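Long-range contacts in serine protease inhibitor 4, isoform B (Drosophila melanogaster, PDB 4P0F), which is a serpin that probably inhibits serine and cysteine endopeptidases, captured here in its cleaved form: residues Phe10-Val21 and Val35-Thr43; Ile169-His177 and Leu223-Met232. All coordinates share one frame; numbering follows the deposited sequence.

Contact 1 (Phe10-Val21 and Val35-Thr43); sequences FARRLALFSINV and VFSPFSIQT
Phe10 starts the contact by bringing its CE1 within 4.0 Å of Phe39 CE2, the two side chains crossing at about a right angle. A water lies over the centre of the Phe10 ring and donates both to Phe10 O and to Gln42 OE1, so it ties the helix backbone to the amide; Gln42 NE2 in turn is held by Leu64 O. One turn on, Leu14 splits its branches: CD1 sits 3.6 Å from Gln42 OE1, while CD2 meets the edge of the Phe39 ring, 3.8 Å from its CD2. Phe17, with CG anti to the backbone N (chi1 -178°), takes Ile41 CG2 at the edge of its ring, 3.8 Å from CE2. Backbones come closest at Ser18, whose CA is 5.3 Å from Pro38 CA. Ser18 OG donates to Leu14 O from above the carbonyl plane, on the face opposite Ser18 N, and the same OG lies against CB and CG of Pro38. Last comes Val21, with CG1 3.6 Å from Phe36 CE2. The segments of the two helices cross at 102°. Ser37 caps the second helix by accepting from Ser40 N. Ser40 OG bonds Asn167 OD1 on strand 161-174 and Thr335 OG1 on strand 328-341, which places this helix start in the serpin shutter region, with the N-terminal helix packed across it.

Contact 2 (Ile169-His177 and Leu223-Met232); sequences IHFKGTWQH and LPYKDSDLSM
Trp175 and Tyr225 both place CG beside the backbone N and anti to the carbonyl carbon (chi1 -60° and -62°), which lays their side chains alongside each other, pointing the same way. Their planes are almost parallel but slid apart, the indole six-membered ring and the phenol ring having centroids 4.6 Å apart. On the opposite face of the indole lies Leu223, with CB 3.5 Å from Trp175 CZ3, and Met232 SD approaches the ring edge, 4.0 Å from CH2, in a Met-aromatic contact. Phe171 completes the aromatic cluster with a T-shaped pair: its CZ stands over the centre of the Tyr225 ring, the planes at 76° and the centroids 4.8 Å apart. Leu230 CD1 packs against Phe171 CE1 at 3.6 Å.

Backbone bonds flank the Trp175–Tyr225 pair and make a single bridge: Lys226 N gives to Thr174 O (2.8 Å), nearly along the C=O axis, and Gln176 N gives to Pro224 O (2.9 Å) in an almost straight bond. Toward the surface, Lys226 runs alongside Thr174, and a water donates to both Gln176 OE1 and Tyr225 O.

The contact thus joins the end of strand 161-174 to the 218-224 and 230-237 hairpin, in the region known in serpins as the breach, beside the start of the inserted strand 328-341. The rings meet one another by apolar contact, while Trp175 NE1 is bonded to Asn325 O and Tyr225 OH to Thr329 OG1, so both polar ends are paired although the residues are buried.

Overall arrangement
From the N terminus, the chain runs down helix 6-28, turns, and returns through strand 35-36 into helix 38-49, so contact 1 closes a short loop of 13 residues. It then builds several helices and strands before reaching strand 161-174, at whose end contact 2 closes a loop of 45 residues between 177 and 223. The two loops follow one another in series, neither nesting nor crossing. Their centres lie about 19 Å apart, yet they touch: Ser37 OG lies 3.8 Å from Ile169 CG2. Strand 161-174 therefore runs from the neighbourhood of the N-terminal helices to the hairpin, with inserted strand 328-341 beside it.

Contact 1 (Phe10-Val21 and Val35-Thr43)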
# COMPACT_ATOMS: atom_id res chain seq x y z
N PHE A 10 15.10 5.91 -2.46
CA PHE A 10 13.99 5.45 -1.64
C PHE A 10 12.83 5.05 -2.56
O PHE A 10 12.22 4.00 -2.38
CB PHE A 10 13.54 6.53 -0.66
CG PHE A 10 12.43 6.08 0.26
CD1 PHE A 10 11.11 6.13 -0.15
CD2 PHE A 10 12.71 5.61 1.53
CE1 PHE A 10 10.09 5.70 0.67
CE2 PHE A 10 11.68 5.20 2.36
CZ PHE A 10 10.38 5.24 1.94
N ALA A 11 12.54 5.88 -3.54
CA ALA A 11 11.44 5.61 -4.46
C ALA A 11 11.72 4.35 -5.27
O ALA A 11 10.83 3.50 -5.42
CB ALA A 11 11.21 6.79 -5.37
N ARG A 12 12.94 4.22 -5.79
CA ARG A 12 13.33 3.05 -6.56
C ARG A 12 13.17 1.77 -5.77
O ARG A 12 12.63 0.78 -6.27
CB ARG A 12 14.78 3.16 -7.04
CG ARG A 12 15.01 4.08 -8.18
CD ARG A 12 16.34 3.72 -8.85
NE ARG A 12 17.45 3.88 -7.91
CZ ARG A 12 18.07 5.03 -7.69
NH1 ARG A 12 17.69 6.13 -8.32
NH2 ARG A 12 19.07 5.10 -6.82
N ARG A 13 13.64 1.77 -4.53
CA ARG A 13 13.59 0.56 -3.72
C ARG A 13 12.15 0.21 -3.34
O ARG A 13 11.79 -0.97 -3.34
CB ARG A 13 14.48 0.73 -2.49
CG ARG A 13 15.92 0.88 -2.94
CD ARG A 13 16.92 0.69 -1.86
NE ARG A 13 18.27 0.69 -2.41
CZ ARG A 13 19.35 0.44 -1.69
NH1 ARG A 13 19.22 0.15 -0.40
NH2 ARG A 13 20.55 0.45 -2.24
N LEU A 14 11.33 1.21 -3.06
CA LEU A 14 9.92 0.99 -2.77
C LEU A 14 9.19 0.45 -4.00
O LEU A 14 8.34 -0.43 -3.88
CB LEU A 14 9.26 2.27 -2.27
CG LEU A 14 7.76 2.14 -2.00
CD1 LEU A 14 7.50 1.01 -1.00
CD2 LEU A 14 7.20 3.45 -1.48
N ALA A 15 9.53 0.97 -5.18
CA ALA A 15 8.91 0.48 -6.41
C ALA A 15 9.20 -1.01 -6.64
O ALA A 15 8.33 -1.75 -7.08
CB ALA A 15 9.38 1.31 -7.62
N LEU A 16 10.42 -1.44 -6.34
CA LEU A 16 10.76 -2.85 -6.51
C LEU A 16 10.04 -3.70 -5.46
O LEU A 16 9.47 -4.74 -5.78
CB LEU A 16 12.27 -3.05 -6.44
CG LEU A 16 12.79 -4.50 -6.54
CD1 LEU A 16 12.23 -5.22 -7.75
CD2 LEU A 16 14.29 -4.50 -6.60
N PHE A 17 10.06 -3.26 -4.21
CA PHE A 17 9.27 -3.92 -3.16
C PHE A 17 7.81 -4.04 -3.58
O PHE A 17 7.19 -5.09 -3.38
CB PHE A 17 9.38 -3.15 -1.84
CG PHE A 17 8.64 -3.80 -0.70
CD1 PHE A 17 8.99 -5.05 -0.26
CD2 PHE A 17 7.58 -3.15 -0.09
CE1 PHE A 17 8.32 -5.65 0.79
CE2 PHE A 17 6.90 -3.75 0.96
CZ PHE A 17 7.27 -5.01 1.39
N SER A 18 7.27 -2.99 -4.21
CA SER A 18 5.88 -2.98 -4.64
C SER A 18 5.58 -4.10 -5.63
O SER A 18 4.59 -4.82 -5.47
CB SER A 18 5.52 -1.64 -5.28
OG SER A 18 5.69 -0.55 -4.39
N ILE A 19 6.39 -4.22 -6.68
CA ILE A 19 6.11 -5.25 -7.67
C ILE A 19 6.38 -6.63 -7.08
O ILE A 19 5.72 -7.59 -7.45
CB ILE A 19 6.92 -5.02 -8.98
CG1 ILE A 19 8.42 -5.07 -8.74
CG2 ILE A 19 6.54 -3.68 -9.57
CD1 ILE A 19 9.24 -5.09 -10.03
N ASN A 20 7.31 -6.73 -6.13
CA ASN A 20 7.54 -8.00 -5.45
C ASN A 20 6.28 -8.45 -4.70
O ASN A 20 5.84 -9.60 -4.82
CB ASN A 20 8.71 -7.90 -4.47
CG ASN A 20 10.06 -7.75 -5.17
OD1 ASN A 20 10.18 -7.90 -6.38
ND2 ASN A 20 11.09 -7.51 -4.37
N VAL A 21 5.69 -7.53 -3.93
CA VAL A 21 4.49 -7.83 -3.15
C VAL A 21 3.30 -8.12 -4.08
O VAL A 21 2.55 -9.09 -3.87
CB VAL A 21 4.15 -6.67 -2.20
CG1 VAL A 21 2.78 -6.85 -1.57
CG2 VAL A 21 5.22 -6.56 -1.10
N VAL A 35 -5.92 -4.33 -4.23
CA VAL A 35 -5.44 -2.97 -4.01
C VAL A 35 -4.67 -2.98 -2.70
O VAL A 35 -5.09 -3.63 -1.75
CB VAL A 35 -6.58 -1.91 -3.99
CG1 VAL A 35 -7.65 -2.24 -2.96
CG2 VAL A 35 -6.01 -0.51 -3.75
N PHE A 36 -3.54 -2.29 -2.68
CA PHE A 36 -2.73 -2.23 -1.47
C PHE A 36 -1.83 -1.00 -1.51
O PHE A 36 -1.65 -0.39 -2.57
CB PHE A 36 -1.89 -3.52 -1.29
CG PHE A 36 -0.74 -3.68 -2.27
CD1 PHE A 36 -0.96 -4.11 -3.56
CD2 PHE A 36 0.57 -3.46 -1.86
CE1 PHE A 36 0.10 -4.29 -4.45
CE2 PHE A 36 1.63 -3.63 -2.74
CZ PHE A 36 1.39 -4.04 -4.04
N SER A 37 -1.33 -0.61 -0.35
CA SER A 37 -0.36 0.47 -0.25
C SER A 37 1.01 -0.09 0.07
O SER A 37 1.26 -0.47 1.23
CB SER A 37 -0.75 1.49 0.80
OG SER A 37 0.28 2.45 0.96
N PRO A 38 1.90 -0.17 -0.92
CA PRO A 38 3.24 -0.67 -0.61
C PRO A 38 3.98 0.24 0.36
O PRO A 38 4.75 -0.25 1.21
CB PRO A 38 3.93 -0.73 -1.98
CG PRO A 38 3.15 0.13 -2.87
CD PRO A 38 1.74 0.15 -2.36
N PHE A 39 3.72 1.54 0.28
CA PHE A 39 4.35 2.50 1.17
C PHE A 39 3.99 2.21 2.63
O PHE A 39 4.84 2.28 3.52
CB PHE A 39 3.96 3.93 0.83
CG PHE A 39 4.60 4.95 1.73
CD1 PHE A 39 4.00 5.32 2.91
CD2 PHE A 39 5.83 5.50 1.41
CE1 PHE A 39 4.61 6.23 3.76
CE2 PHE A 39 6.44 6.41 2.25
CZ PHE A 39 5.82 6.78 3.43
N SER A 40 2.72 1.90 2.86
CA SER A 40 2.23 1.60 4.20
C SER A 40 2.90 0.34 4.76
O SER A 40 3.31 0.29 5.93
CB SER A 40 0.71 1.44 4.18
OG SER A 40 0.20 1.01 5.42
N ILE A 41 2.99 -0.68 3.91
CA ILE A 41 3.59 -1.94 4.31
C ILE A 41 5.06 -1.75 4.63
O ILE A 41 5.54 -2.21 5.67
CB ILE A 41 3.39 -3.01 3.21
CG1 ILE A 41 1.90 -3.31 3.03
CG2 ILE A 41 4.15 -4.29 3.55
CD1 ILE A 41 1.56 -4.05 1.78
N GLN A 42 5.81 -1.10 3.74
CA GLN A 42 7.25 -0.93 3.96
C GLN A 42 7.53 -0.09 5.21
O GLN A 42 8.45 -0.39 5.98
CB GLN A 42 7.91 -0.30 2.75
CG GLN A 42 9.42 -0.50 2.70
CD GLN A 42 10.11 0.41 1.71
OE1 GLN A 42 9.87 1.61 1.68
NE2 GLN A 42 10.99 -0.16 0.90
N THR A 43 6.73 0.95 5.42
CA THR A 43 6.90 1.84 6.56
C THR A 43 6.65 1.09 7.85
O THR A 43 7.44 1.18 8.79
CB THR A 43 5.95 3.05 6.45
OG1 THR A 43 6.26 3.78 5.26
CG2 THR A 43 6.11 3.98 7.64
O HOH W 1 12.13 2.54 -0.01

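Contact 2 (Ile169-His177 and Leu223-Met232)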
# COMPACT_ATOMS: atom_id res chain seq x y z
N ILE A 169 -2.69 5.41 5.88
CA ILE A 169 -2.51 6.38 4.80
C ILE A 169 -3.87 6.70 4.18
O ILE A 169 -4.71 5.83 4.00
CB ILE A 169 -1.51 5.85 3.74
CG1 ILE A 169 -1.36 6.83 2.57
CG2 ILE A 169 -1.92 4.47 3.24
CD1 ILE A 169 -0.12 6.54 1.70
N HIS A 170 -4.08 7.98 3.89
CA HIS A 170 -5.32 8.44 3.27
C HIS A 170 -5.03 9.42 2.16
O HIS A 170 -4.25 10.35 2.34
CB HIS A 170 -6.24 9.09 4.29
CG HIS A 170 -7.53 9.59 3.70
ND1 HIS A 170 -7.74 10.91 3.40
CD2 HIS A 170 -8.65 8.93 3.33
CE1 HIS A 170 -8.95 11.06 2.88
NE2 HIS A 170 -9.52 9.87 2.82
N PHE A 171 -5.68 9.19 1.03
CA PHE A 171 -5.54 10.04 -0.15
C PHE A 171 -6.91 10.46 -0.65
O PHE A 171 -7.81 9.63 -0.79
CB PHE A 171 -4.78 9.30 -1.24
CG PHE A 171 -4.81 10.00 -2.57
CD1 PHE A 171 -4.07 11.14 -2.78
CD2 PHE A 171 -5.59 9.50 -3.60
CE1 PHE A 171 -4.09 11.78 -4.02
CE2 PHE A 171 -5.62 10.13 -4.83
CZ PHE A 171 -4.87 11.27 -5.04
N LYS A 172 -7.06 11.75 -0.92
CA LYS A 172 -8.23 12.25 -1.62
C LYS A 172 -7.79 13.34 -2.57
O LYS A 172 -7.32 14.39 -2.15
CB LYS A 172 -9.29 12.77 -0.65
CG LYS A 172 -10.49 13.41 -1.37
CD LYS A 172 -11.78 12.68 -1.08
CE LYS A 172 -12.98 13.45 -1.62
NZ LYS A 172 -14.26 12.80 -1.24
N GLY A 173 -7.92 13.07 -3.87
CA GLY A 173 -7.47 14.00 -4.88
C GLY A 173 -8.57 14.29 -5.87
O GLY A 173 -9.44 13.45 -6.10
N THR A 174 -8.53 15.49 -6.44
CA THR A 174 -9.43 15.88 -7.52
C THR A 174 -8.66 15.84 -8.83
O THR A 174 -7.52 16.29 -8.88
CB THR A 174 -9.99 17.29 -7.27
OG1 THR A 174 -10.65 17.31 -5.99
CG2 THR A 174 -10.96 17.70 -8.36
N TRP A 175 -9.26 15.32 -9.89
CA TRP A 175 -8.55 15.29 -11.17
C TRP A 175 -8.22 16.70 -11.62
O TRP A 175 -9.01 17.64 -11.43
CB TRP A 175 -9.37 14.63 -12.28
CG TRP A 175 -9.78 13.21 -12.08
CD1 TRP A 175 -11.05 12.73 -12.06
CD2 TRP A 175 -8.92 12.08 -11.91
NE1 TRP A 175 -11.04 11.38 -11.89
CE2 TRP A 175 -9.75 10.95 -11.79
CE3 TRP A 175 -7.54 11.90 -11.85
CZ2 TRP A 175 -9.25 9.67 -11.61
CZ3 TRP A 175 -7.04 10.64 -11.66
CH2 TRP A 175 -7.89 9.54 -11.55
N GLN A 176 -7.05 16.86 -12.25
CA GLN A 176 -6.72 18.11 -12.91
C GLN A 176 -7.77 18.33 -14.00
O GLN A 176 -8.26 19.44 -14.19
CB GLN A 176 -5.31 18.06 -13.51
CG GLN A 176 -4.90 19.34 -14.21
CD GLN A 176 -4.67 20.50 -13.25
OE1 GLN A 176 -4.07 20.33 -12.19
NE2 GLN A 176 -5.14 21.69 -13.62
N HIS A 177 -8.10 17.24 -14.70
CA HIS A 177 -9.17 17.25 -15.70
C HIS A 177 -10.26 16.26 -15.31
O HIS A 177 -10.12 15.06 -15.53
CB HIS A 177 -8.62 16.90 -17.08
CG HIS A 177 -7.45 17.74 -17.48
ND1 HIS A 177 -7.54 19.11 -17.63
CD2 HIS A 177 -6.17 17.42 -17.77
CE1 HIS A 177 -6.36 19.59 -17.99
NE2 HIS A 177 -5.52 18.58 -18.08
N LEU A 223 -2.99 10.11 -15.22
CA LEU A 223 -4.03 11.08 -14.94
C LEU A 223 -3.63 11.89 -13.71
O LEU A 223 -3.60 11.35 -12.60
CB LEU A 223 -5.37 10.38 -14.71
CG LEU A 223 -5.84 9.43 -15.82
CD1 LEU A 223 -7.19 8.82 -15.47
CD2 LEU A 223 -5.92 10.16 -17.16
N PRO A 224 -3.30 13.18 -13.89
CA PRO A 224 -2.82 13.97 -12.76
C PRO A 224 -3.93 14.48 -11.85
O PRO A 224 -5.05 14.70 -12.29
CB PRO A 224 -2.09 15.14 -13.44
CG PRO A 224 -2.79 15.30 -14.73
CD PRO A 224 -3.18 13.91 -15.16
N TYR A 225 -3.60 14.66 -10.57
CA TYR A 225 -4.48 15.30 -9.60
C TYR A 225 -4.09 16.77 -9.44
O TYR A 225 -2.91 17.10 -9.46
CB TYR A 225 -4.40 14.58 -8.24
CG TYR A 225 -4.86 13.15 -8.35
CD1 TYR A 225 -6.20 12.84 -8.35
CD2 TYR A 225 -3.94 12.12 -8.46
CE1 TYR A 225 -6.63 11.53 -8.48
CE2 TYR A 225 -4.36 10.80 -8.58
CZ TYR A 225 -5.71 10.52 -8.58
OH TYR A 225 -6.14 9.23 -8.71
N LYS A 226 -5.06 17.66 -9.28
CA LYS A 226 -4.75 19.08 -9.19
C LYS A 226 -4.05 19.37 -7.86
O LYS A 226 -4.19 18.63 -6.89
CB LYS A 226 -6.01 19.94 -9.34
CG LYS A 226 -7.16 19.57 -8.43
CD LYS A 226 -8.39 20.43 -8.70
CE LYS A 226 -8.22 21.85 -8.19
NZ LYS A 226 -9.50 22.41 -7.67
N ASP A 227 -3.26 20.45 -7.86
CA ASP A 227 -2.59 20.92 -6.65
C ASP A 227 -1.73 19.83 -6.01
O ASP A 227 -1.69 19.71 -4.78
CB ASP A 227 -3.61 21.43 -5.63
CG ASP A 227 -4.51 22.50 -6.20
OD1 ASP A 227 -4.05 23.24 -7.11
OD2 ASP A 227 -5.67 22.61 -5.75
N SER A 228 -1.05 19.05 -6.83
CA SER A 228 -0.21 17.97 -6.33
C SER A 228 0.75 17.47 -7.39
O SER A 228 0.58 17.79 -8.57
CB SER A 228 -1.07 16.81 -5.83
OG SER A 228 -1.44 15.98 -6.92
N ASP A 229 1.74 16.70 -6.97
CA ASP A 229 2.61 15.99 -7.91
C ASP A 229 2.24 14.51 -7.95
O ASP A 229 3.06 13.65 -8.28
CB ASP A 229 4.08 16.17 -7.53
CG ASP A 229 4.57 17.59 -7.74
OD1 ASP A 229 4.12 18.24 -8.70
OD2 ASP A 229 5.41 18.06 -6.93
N LEU A 230 0.98 14.23 -7.60
CA LEU A 230 0.45 12.87 -7.63
C LEU A 230 -0.32 12.62 -8.92
O LEU A 230 -0.93 13.53 -9.46
CB LEU A 230 -0.47 12.65 -6.43
CG LEU A 230 0.23 12.75 -5.08
CD1 LEU A 230 -0.75 13.04 -3.98
CD2 LEU A 230 0.97 11.45 -4.82
N SER A 231 -0.28 11.38 -9.39
CA SER A 231 -1.05 10.97 -10.56
C SER A 231 -1.42 9.49 -10.46
O SER A 231 -0.81 8.72 -9.70
CB SER A 231 -0.28 11.24 -11.86
OG SER A 231 0.82 10.37 -12.02
N MET A 232 -2.43 9.10 -11.24
CA MET A 232 -2.82 7.71 -11.39
C MET A 232 -2.30 7.20 -12.71
O MET A 232 -2.71 7.64 -13.78
CB MET A 232 -4.34 7.53 -11.34
CG MET A 232 -4.78 6.07 -11.48
SD MET A 232 -6.56 5.77 -11.32
CE MET A 232 -6.83 6.18 -9.63
O HOH W 2 -6.41 17.23 -5.69
O HOH W 3 -1.69 18.69 -11.69
O HOH W 4 -3.25 21.80 -10.38
O HOH W 5 -6.58 14.69 -14.66